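Local coordinates for putative cobalamin synthesis related protein (PDB 2NPN) that binds S-adenosylmethionine and probably acts as a methyltransferase of cobalamin biosynthesis, consistent with precorrin-6A synthase (deacetylating) activity, at residues R179-W192 with G239-D251. Sequence-based numbering, arbitrary orientation.
Sequences RRNCVVMLDGKTAW and GWIMDTYLLRELD. With MG (magnesium ion), chain B; SAM (S-adenosylmethionine), chain C.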
ATOM      1  N   ARG A 179      16.725 -14.527  -4.032  1.00  9.67           N
ATOM      2  CA  ARG A 179      16.269 -14.806  -2.680  1.00 10.14           C
ATOM      3  C   ARG A 179      17.343 -14.552  -1.613  1.00  9.62           C
ATOM      4  O   ARG A 179      17.055 -14.657  -0.410  1.00 11.10           O
ATOM      5  CB  ARG A 179      15.709 -16.205  -2.591  1.00 10.99           C
ATOM      6  CG  ARG A 179      14.359 -16.311  -3.279  1.00 11.24           C
ATOM      7  CD  ARG A 179      13.703 -17.631  -2.965  1.00 13.29           C
ATOM      8  NE  ARG A 179      14.138 -18.629  -3.929  1.00 16.75           N
ATOM      9  CZ  ARG A 179      14.990 -19.622  -3.707  1.00 19.52           C
ATOM     10  NH1 ARG A 179      15.300 -20.425  -4.706  1.00 18.57           N
ATOM     11  NH2 ARG A 179      15.538 -19.829  -2.513  1.00 21.16           N
ATOM     12  N   ARG A 180      18.552 -14.183  -2.029  1.00  9.49           N
ATOM     13  CA  ARG A 180      19.595 -13.853  -1.095  1.00  9.01           C
ATOM     14  C   ARG A 180      19.280 -12.569  -0.312  1.00  7.80           C
ATOM     15  O   ARG A 180      19.809 -12.350   0.793  1.00  8.29           O
ATOM     16  CB  ARG A 180      20.937 -13.713  -1.768  1.00  9.27           C
ATOM     17  CG  ARG A 180      21.500 -15.079  -2.209  1.00 10.06           C
ATOM     18  CD  ARG A 180      22.952 -14.939  -2.713  1.00  9.29           C
ATOM     19  NE  ARG A 180      23.864 -14.424  -1.678  1.00  9.53           N
ATOM     20  CZ  ARG A 180      24.393 -15.161  -0.703  1.00 11.05           C
ATOM     21  NH1 ARG A 180      24.153 -16.460  -0.605  1.00 11.04           N
ATOM     22  NH2 ARG A 180      25.200 -14.597   0.193  1.00 13.14           N
ATOM     23  N   ASN A 181      18.453 -11.719  -0.925  1.00  7.91           N
ATOM     24  CA  ASN A 181      18.027 -10.456  -0.280  1.00  8.19           C
ATOM     25  C   ASN A 181      16.753 -10.019  -0.969  1.00  7.98           C
ATOM     26  O   ASN A 181      16.790  -9.351  -2.019  1.00  8.73           O
ATOM     27  CB  ASN A 181      19.118  -9.450  -0.430  1.00  7.88           C
ATOM     28  CG  ASN A 181      18.822  -8.192   0.319  1.00  8.54           C
ATOM     29  OD1 ASN A 181      18.639  -8.269   1.531  1.00  9.49           O
ATOM     30  ND2 ASN A 181      18.847  -7.038  -0.348  1.00  7.11           N
ATOM     31  N   CYS A 182      15.636 -10.441  -0.414  0.50  7.49           N
ATOM     32  CA  CYS A 182      14.393 -10.134  -1.048  0.50  8.09           C
ATOM     33  C   CYS A 182      13.374  -9.673  -0.035  0.50  7.84           C
ATOM     34  O   CYS A 182      13.479  -9.932   1.154  0.50  6.73           O
ATOM     35  CB  CYS A 182      13.908 -11.332  -1.831  0.50  8.25           C
ATOM     36  SG  CYS A 182      13.506 -12.767  -0.864  0.50  9.36           S
ATOM     37  N   VAL A 183      12.453  -8.876  -0.536  1.00  6.98           N
ATOM     38  CA  VAL A 183      11.305  -8.372   0.232  1.00  7.09           C
ATOM     39  C   VAL A 183      10.041  -8.978  -0.367  1.00  7.55           C
ATOM     40  O   VAL A 183       9.871  -8.986  -1.599  1.00  8.13           O
ATOM     41  CB  VAL A 183      11.222  -6.853   0.151  1.00  7.98           C
ATOM     42  CG1 VAL A 183       9.939  -6.345   0.878  1.00  9.25           C
ATOM     43  CG2 VAL A 183      12.485  -6.225   0.730  1.00  9.43           C
ATOM     44  N   VAL A 184       9.152  -9.502   0.469  1.00  7.00           N
ATOM     45  CA  VAL A 184       7.956 -10.186   0.024  1.00  6.88           C
ATOM     46  C   VAL A 184       6.698  -9.454   0.538  1.00  8.06           C
ATOM     47  O   VAL A 184       6.578  -9.173   1.734  1.00  8.53           O
ATOM     48  CB  VAL A 184       7.910 -11.629   0.453  1.00  8.25           C
ATOM     49  CG1 VAL A 184       6.705 -12.346  -0.116  1.00  9.87           C
ATOM     50  CG2 VAL A 184       9.218 -12.359   0.109  1.00  8.55           C
HETATM   51  N   MSE A 185       5.854  -9.103  -0.410  1.00  8.31           N
HETATM   52  CA  MSE A 185       4.581  -8.456  -0.160  1.00  9.30           C
HETATM   53  C   MSE A 185       3.452  -9.327  -0.714  1.00  8.81           C
HETATM   54  O   MSE A 185       3.667 -10.266  -1.481  1.00  8.27           O
HETATM   55  CB  MSE A 185       4.554  -7.055  -0.817  1.00  9.48           C
HETATM   56  CG  MSE A 185       5.711  -6.219  -0.351  1.00 12.57           C
HETATM   57 SE   MSE A 185       5.853  -4.444  -1.192  0.80 15.35          SE
HETATM   58  CE  MSE A 185       4.489  -3.580  -0.157  1.00 18.82           C
ATOM     59  N   LEU A 186       2.214  -8.982  -0.346  1.00  8.22           N
ATOM     60  CA  LEU A 186       1.051  -9.647  -0.923  1.00  8.64           C
ATOM     61  C   LEU A 186       1.084 -11.190  -0.684  1.00  9.46           C
ATOM     62  O   LEU A 186       0.517 -11.943  -1.468  1.00 13.01           O
ATOM     63  CB  LEU A 186       0.915  -9.332  -2.400  1.00  8.72           C
ATOM     64  CG  LEU A 186       0.612  -7.873  -2.705  1.00 11.20           C
ATOM     65  CD1 LEU A 186       0.724  -7.611  -4.201  1.00 13.54           C
ATOM     66  CD2 LEU A 186      -0.822  -7.539  -2.255  1.00 15.57           C
ATOM     67  N   ASP A 187       1.650 -11.643   0.422  1.00  9.62           N
ATOM     68  CA  ASP A 187       1.681 -13.087   0.704  1.00  9.36           C
ATOM     69  C   ASP A 187       0.487 -13.432   1.574  1.00 10.56           C
ATOM     70  O   ASP A 187       0.451 -13.056   2.739  1.00 12.81           O
ATOM     71  CB  ASP A 187       2.966 -13.517   1.459  1.00 10.72           C
ATOM     72  CG  ASP A 187       3.085 -15.033   1.635  1.00 10.24           C
ATOM     73  OD1 ASP A 187       2.226 -15.808   1.127  1.00 10.90           O
ATOM     74  OD2 ASP A 187       4.077 -15.440   2.266  1.00 10.69           O
ATOM     75  N   GLY A 188      -0.484 -14.111   0.985  1.00 11.26           N
ATOM     76  CA  GLY A 188      -1.669 -14.567   1.727  1.00 11.51           C
ATOM     77  C   GLY A 188      -1.454 -15.854   2.484  1.00 12.98           C
ATOM     78  O   GLY A 188      -2.369 -16.311   3.174  1.00 15.09           O
ATOM     79  N   LYS A 189      -0.298 -16.481   2.283  1.00 11.63           N
ATOM     80  CA  LYS A 189       0.004 -17.772   2.840  1.00 12.87           C
ATOM     81  C   LYS A 189       1.269 -17.538   3.654  1.00 12.38           C
ATOM     82  O   LYS A 189       1.405 -16.469   4.304  1.00 15.58           O
ATOM     83  CB  LYS A 189       0.193 -18.832   1.743  1.00 12.45           C
ATOM     84  CG  LYS A 189      -1.000 -19.002   0.806  1.00 15.61           C
ATOM     85  CD  LYS A 189      -0.656 -20.049  -0.275  1.00 15.19           C
ATOM     86  CE  LYS A 189      -1.828 -20.408  -1.174  1.00 18.44           C
ATOM     87  NZ  LYS A 189      -1.437 -21.301  -2.299  0.10 16.73           N
ATOM     88  N   THR A 190       2.258 -18.449   3.569  1.00 14.11           N
ATOM     89  CA  THR A 190       3.441 -18.449   4.479  1.00 11.30           C
ATOM     90  C   THR A 190       4.659 -18.900   3.649  1.00 10.81           C
ATOM     91  O   THR A 190       5.330 -19.890   3.937  1.00 10.40           O
ATOM     92  CB  THR A 190       3.308 -19.340   5.774  1.00 11.65           C
ATOM     93  OG1 THR A 190       3.169 -20.713   5.389  1.00 12.27           O
ATOM     94  CG2 THR A 190       2.131 -18.866   6.679  1.00 13.00           C
ATOM     95  N   ALA A 191       4.960 -18.123   2.609  1.00  9.93           N
ATOM     96  CA  ALA A 191       5.867 -18.579   1.561  1.00 10.44           C
ATOM     97  C   ALA A 191       7.325 -18.736   2.019  1.00 10.27           C
ATOM     98  O   ALA A 191       8.098 -19.470   1.387  1.00 11.11           O
ATOM     99  CB  ALA A 191       5.730 -17.666   0.290  1.00 11.40           C
ATOM    100  N   TRP A 192       7.700 -18.087   3.123  1.00  9.56           N
ATOM    101  CA  TRP A 192       9.008 -18.282   3.722  1.00  9.38           C
ATOM    102  C   TRP A 192       9.288 -19.762   4.034  1.00 10.06           C
ATOM    103  O   TRP A 192      10.435 -20.195   4.011  1.00 11.35           O
ATOM    104  CB  TRP A 192       9.201 -17.453   4.988  1.00 10.00           C
ATOM    105  CG  TRP A 192       8.197 -17.679   6.114  1.00  9.16           C
ATOM    106  CD1 TRP A 192       8.282 -18.619   7.086  1.00  9.73           C
ATOM    107  CD2 TRP A 192       7.009 -16.942   6.368  1.00  8.66           C
ATOM    108  NE1 TRP A 192       7.227 -18.496   7.935  1.00 10.43           N
ATOM    109  CE2 TRP A 192       6.437 -17.464   7.532  1.00  8.83           C
ATOM    110  CE3 TRP A 192       6.385 -15.870   5.737  1.00  8.79           C
ATOM    111  CZ2 TRP A 192       5.258 -16.958   8.063  1.00 10.12           C
ATOM    112  CZ3 TRP A 192       5.239 -15.356   6.279  1.00 10.14           C
ATOM    113  CH2 TRP A 192       4.678 -15.915   7.424  1.00 10.25           C
ATOM    114  N   GLY A 239      -9.734 -10.507  11.439  1.00 11.52           N
ATOM    115  CA  GLY A 239     -10.531 -10.715  10.230  1.00 11.77           C
ATOM    116  C   GLY A 239      -9.702 -10.643   8.974  1.00 11.39           C
ATOM    117  O   GLY A 239     -10.171 -10.977   7.891  1.00 12.72           O
ATOM    118  N   TRP A 240      -8.470 -10.161   9.123  1.00 10.22           N
ATOM    119  CA  TRP A 240      -7.554  -9.963   8.003  1.00  9.57           C
ATOM    120  C   TRP A 240      -6.167  -9.723   8.569  1.00  8.10           C
ATOM    121  O   TRP A 240      -5.986  -9.478   9.761  1.00  7.23           O
ATOM    122  CB  TRP A 240      -7.958  -8.754   7.160  1.00  9.56           C
ATOM    123  CG  TRP A 240      -7.956  -7.457   7.937  1.00  9.79           C
ATOM    124  CD1 TRP A 240      -8.964  -6.994   8.748  1.00 10.41           C
ATOM    125  CD2 TRP A 240      -6.924  -6.455   7.986  1.00 10.04           C
ATOM    126  NE1 TRP A 240      -8.618  -5.788   9.301  1.00 11.98           N
ATOM    127  CE2 TRP A 240      -7.386  -5.420   8.841  1.00  9.67           C
ATOM    128  CE3 TRP A 240      -5.670  -6.321   7.390  1.00 10.34           C
ATOM    129  CZ2 TRP A 240      -6.621  -4.296   9.130  1.00 10.52           C
ATOM    130  CZ3 TRP A 240      -4.924  -5.180   7.661  1.00 11.08           C
ATOM    131  CH2 TRP A 240      -5.404  -4.190   8.526  1.00 10.69           C
ATOM    132  N   ILE A 241      -5.177  -9.791   7.696  1.00  8.02           N
ATOM    133  CA  ILE A 241      -3.818  -9.421   8.093  1.00  8.27           C
ATOM    134  C   ILE A 241      -3.048  -8.936   6.877  1.00  8.09           C
ATOM    135  O   ILE A 241      -3.286  -9.423   5.780  1.00  9.02           O
ATOM    136  CB  ILE A 241      -3.052 -10.598   8.771  1.00  8.03           C
ATOM    137  CG1 ILE A 241      -1.660 -10.146   9.246  1.00  9.69           C
ATOM    138  CG2 ILE A 241      -2.896 -11.821   7.833  1.00  9.67           C
ATOM    139  CD1 ILE A 241      -1.125 -11.065  10.306  1.00 10.31           C
HETATM  140  N   MSE A 242      -2.180  -7.942   7.063  1.00  6.59           N
HETATM  141  CA  MSE A 242      -1.229  -7.580   6.020  1.00  7.58           C
HETATM  142  C   MSE A 242       0.138  -7.637   6.656  1.00  6.99           C
HETATM  143  O   MSE A 242       0.345  -7.030   7.710  1.00  7.24           O
HETATM  144  CB  MSE A 242      -1.480  -6.195   5.450  1.00  7.64           C
HETATM  145  CG  MSE A 242      -2.714  -6.120   4.563  1.00  8.53           C
HETATM  146 SE   MSE A 242      -2.897  -4.411   3.674  0.75 13.30          SE
HETATM  147  CE  MSE A 242      -2.894  -3.272   5.249  1.00 11.62           C
ATOM    148  N   ASP A 243       1.011  -8.424   6.047  1.00  5.51           N
ATOM    149  CA  ASP A 243       2.382  -8.574   6.495  1.00  6.36           C
ATOM    150  C   ASP A 243       3.348  -8.241   5.360  1.00  6.20           C
ATOM    151  O   ASP A 243       3.009  -8.372   4.161  1.00  5.01           O
ATOM    152  CB  ASP A 243       2.706  -9.959   7.103  1.00  6.75           C
ATOM    153  CG  ASP A 243       2.556 -11.161   6.097  1.00 11.22           C
ATOM    154  OD1 ASP A 243       1.869 -11.016   5.058  1.00 17.07           O
ATOM    155  OD2 ASP A 243       3.072 -12.291   6.374  1.00 11.10           O
ATOM    156  N   THR A 244       4.575  -7.893   5.751  1.00  5.46           N
ATOM    157  CA  THR A 244       5.667  -7.694   4.790  1.00  4.59           C
ATOM    158  C   THR A 244       6.881  -8.302   5.483  1.00  5.04           C
ATOM    159  O   THR A 244       7.006  -8.237   6.720  1.00  4.36           O
ATOM    160  CB  THR A 244       5.902  -6.167   4.508  1.00  5.06           C
ATOM    161  OG1 THR A 244       4.719  -5.551   3.963  1.00  5.26           O
ATOM    162  CG2 THR A 244       7.038  -5.912   3.482  1.00  5.87           C
ATOM    163  N   TYR A 245       7.769  -8.917   4.712  1.00  3.88           N
ATOM    164  CA  TYR A 245       8.955  -9.512   5.330  1.00  3.42           C
ATOM    165  C   TYR A 245      10.141  -9.413   4.378  1.00  4.36           C
ATOM    166  O   TYR A 245       9.975  -9.287   3.179  1.00  4.32           O
ATOM    167  CB  TYR A 245       8.692 -10.922   5.821  1.00  5.08           C
ATOM    168  CG  TYR A 245       8.152 -11.920   4.806  1.00  3.29           C
ATOM    169  CD1 TYR A 245       9.004 -12.821   4.157  1.00  6.60           C
ATOM    170  CD2 TYR A 245       6.776 -12.060   4.564  1.00  4.34           C
ATOM    171  CE1 TYR A 245       8.519 -13.779   3.237  1.00  5.33           C
ATOM    172  CE2 TYR A 245       6.313 -13.010   3.679  1.00  4.79           C
ATOM    173  CZ  TYR A 245       7.186 -13.886   3.023  1.00  4.22           C
ATOM    174  OH  TYR A 245       6.670 -14.880   2.168  1.00  6.91           O
ATOM    175  N   LEU A 246      11.335  -9.527   4.960  1.00  4.90           N
ATOM    176  CA  LEU A 246      12.585  -9.480   4.215  1.00  4.07           C
ATOM    177  C   LEU A 246      13.320 -10.779   4.538  1.00  4.22           C
ATOM    178  O   LEU A 246      13.417 -11.131   5.712  1.00  5.46           O
ATOM    179  CB  LEU A 246      13.441  -8.269   4.616  1.00  4.88           C
ATOM    180  CG  LEU A 246      14.674  -8.021   3.758  1.00  7.95           C
ATOM    181  CD1 LEU A 246      15.010  -6.467   3.771  1.00 11.47           C
ATOM    182  CD2 LEU A 246      15.832  -8.871   4.173  1.00 13.66           C
ATOM    183  N   LEU A 247      13.730 -11.512   3.522  1.00  4.35           N
ATOM    184  CA  LEU A 247      14.535 -12.749   3.656  1.00  3.78           C
ATOM    185  C   LEU A 247      15.922 -12.418   3.171  1.00  4.77           C
ATOM    186  O   LEU A 247      16.125 -11.765   2.155  1.00  4.15           O
ATOM    187  CB  LEU A 247      13.956 -13.850   2.771  1.00  5.29           C
ATOM    188  CG  LEU A 247      12.529 -14.322   3.089  1.00  5.27           C
ATOM    189  CD1 LEU A 247      12.090 -15.469   2.081  1.00  7.53           C
ATOM    190  CD2 LEU A 247      12.389 -14.747   4.480  1.00  6.87           C
ATOM    191  N   ARG A 248      16.895 -12.868   3.933  1.00  3.88           N
ATOM    192  CA  ARG A 248      18.305 -12.648   3.616  1.00  4.59           C
ATOM    193  C   ARG A 248      19.065 -13.923   3.903  1.00  4.57           C
ATOM    194  O   ARG A 248      18.943 -14.488   4.989  1.00  4.19           O
ATOM    195  CB  ARG A 248      18.868 -11.485   4.413  1.00  5.29           C
ATOM    196  CG  ARG A 248      20.272 -11.085   4.050  1.00  4.72           C
ATOM    197  CD  ARG A 248      20.675  -9.745   4.654  1.00  6.01           C
ATOM    198  NE  ARG A 248      19.932  -8.635   4.033  1.00  5.00           N
ATOM    199  CZ  ARG A 248      19.697  -7.430   4.566  1.00  5.18           C
ATOM    200  NH1 ARG A 248      20.184  -7.083   5.770  1.00  7.16           N
ATOM    201  NH2 ARG A 248      18.976  -6.550   3.904  1.00  6.02           N
ATOM    202  N   GLU A 249      19.904 -14.302   2.957  1.00  4.24           N
ATOM    203  CA  GLU A 249      20.740 -15.509   3.099  1.00  5.02           C
ATOM    204  C   GLU A 249      22.007 -15.095   3.831  1.00  5.72           C
ATOM    205  O   GLU A 249      22.904 -14.479   3.257  1.00  6.40           O
ATOM    206  CB  GLU A 249      21.053 -16.138   1.742  1.00  4.91           C
ATOM    207  CG  GLU A 249      21.496 -17.546   1.858  1.00  8.33           C
ATOM    208  CD  GLU A 249      20.331 -18.488   2.216  1.00  9.40           C
ATOM    209  OE1 GLU A 249      19.183 -18.037   2.449  1.00 11.38           O
ATOM    210  OE2 GLU A 249      20.589 -19.691   2.221  1.00 15.45           O
ATOM    211  N   LEU A 250      22.090 -15.475   5.098  1.00  5.59           N
ATOM    212  CA  LEU A 250      23.229 -15.141   5.966  1.00  5.65           C
ATOM    213  C   LEU A 250      24.176 -16.333   6.052  1.00  6.67           C
ATOM    214  O   LEU A 250      24.333 -16.957   7.056  1.00  6.24           O
ATOM    215  CB  LEU A 250      22.737 -14.676   7.337  1.00  6.42           C
ATOM    216  CG  LEU A 250      21.908 -13.401   7.426  1.00  5.41           C
ATOM    217  CD1 LEU A 250      21.513 -13.128   8.867  1.00  7.95           C
ATOM    218  CD2 LEU A 250      22.600 -12.220   6.750  1.00  7.97           C
ATOM    219  N   ASP A 251      24.761 -16.669   4.912  1.00  7.98           N
ATOM    220  CA  ASP A 251      25.708 -17.750   4.828  1.00 10.01           C
ATOM    221  C   ASP A 251      27.173 -17.292   4.860  1.00 11.60           C
ATOM    222  O   ASP A 251      27.506 -16.137   5.209  1.00 13.16           O
ATOM    223  CB  ASP A 251      25.422 -18.557   3.556  1.00 10.66           C
ATOM    224  CG  ASP A 251      25.645 -17.765   2.268  1.00 12.52           C
ATOM    225  OD1 ASP A 251      26.001 -16.567   2.282  1.00 13.55           O
ATOM    226  OD2 ASP A 251      25.424 -18.368   1.212  1.00 17.04           O
ATOM    227  OXT ASP A 251      28.057 -18.104   4.527  1.00 12.65           O
TER
HETATM  228 MG    MG B 251      23.990 -16.980   9.329  0.50 17.25          MG
HETATM  229  N   SAM C4633       1.330   0.982  -1.976  1.00 17.52           N
HETATM  230  CA  SAM C4633       1.574   0.173  -0.744  1.00 18.83           C
HETATM  231  C   SAM C4633       2.911   0.511  -0.111  1.00 19.86           C
HETATM  232  O   SAM C4633       3.253  -0.081   0.948  1.00 19.69           O
HETATM  233  OXT SAM C4633       3.622   1.397  -0.625  1.00 17.81           O
HETATM  234  CB  SAM C4633       1.475  -1.331  -1.059  1.00 19.48           C
HETATM  235  CG  SAM C4633       0.069  -1.796  -1.441  1.00 21.23           C
HETATM  236  SD  SAM C4633      -0.135  -3.592  -1.701  1.00 21.18           S
HETATM  237  CE  SAM C4633      -1.867  -3.528  -2.242  1.00 26.19           C
HETATM  238  C5' SAM C4633      -0.509  -4.353  -0.083  1.00 19.82           C
HETATM  239  C4' SAM C4633       0.682  -5.081   0.563  1.00 20.23           C
HETATM  240  O4' SAM C4633       1.508  -4.146   1.173  1.00 17.17           O
HETATM  241  C3' SAM C4633       0.322  -6.053   1.688  1.00 18.57           C
HETATM  242  O3' SAM C4633      -0.070  -7.314   1.205  1.00 19.10           O
HETATM  243  C2' SAM C4633       1.578  -6.113   2.514  1.00 17.92           C
HETATM  244  O2' SAM C4633       2.555  -6.887   1.840  1.00 18.25           O
HETATM  245  C1' SAM C4633       1.959  -4.650   2.434  1.00 17.26           C
HETATM  246  N9  SAM C4633       1.407  -3.845   3.546  1.00 15.64           N
HETATM  247  C8  SAM C4633       0.630  -2.706   3.402  1.00 17.47           C
HETATM  248  N7  SAM C4633       0.369  -2.171   4.597  1.00 17.97           N
HETATM  249  C5  SAM C4633       1.019  -2.932   5.527  1.00 15.25           C
HETATM  250  C6  SAM C4633       1.161  -2.820   6.903  1.00 16.12           C
HETATM  251  N6  SAM C4633       0.574  -1.820   7.610  1.00 18.57           N
HETATM  252  N1  SAM C4633       1.917  -3.770   7.580  1.00 16.12           N
HETATM  253  C2  SAM C4633       2.575  -4.759   6.873  1.00 15.70           C
HETATM  254  N3  SAM C4633       2.445  -4.870   5.516  1.00 16.18           N
HETATM  255  C4  SAM C4633       1.702  -3.962   4.837  1.00 13.74           C
HETATM  256  O   HOH W   1      17.601 -17.081   0.559  1.00 30.95           O
HETATM  257  O   HOH W   2       3.809 -10.501   2.315  1.00 19.73           O
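The Y245 ring is wedged between V184 and W192, all three buried. V184 CB lies over one face, 3.7 Å from the ring centroid and 20° off its normal, a CH-pi contact; against the opposite face W192 turns the edge bearing CE3, an edge-to-face pair with planes at 88°. A chi1 of 55° swings the ring across strand 181-185, and Y245 OH donates to D187 OD2 (2.7 Å). That oxygen also accepts from A191 N, tying the loop to the tyrosine hydroxyl, while D187 OD1 closes an Asx turn. Y245 and V184 form a hydrogen-bonded antiparallel pair, V184 N to Y245 O at 2.8 Å. On the other face of the sheet, with V183 and L246, N181 OD1 takes both NE (2.8 Å) and NH2 of R248. The solvent side is the C-terminal end, where R180 holds exposed D251 in an end-on salt bridge, NH1 to OD2 (2.9 Å) and NH2 to OD1; water 1 links R179 O to E249 OE1, a carboxylate also bound by T197 and T200. At the other end L186 N donates to SAM O2', which donates to D243 O. Strands 164-167 and 200-206 flank the pair; helix 220-238 packs against W192, helix 144-152 against V183 and L246.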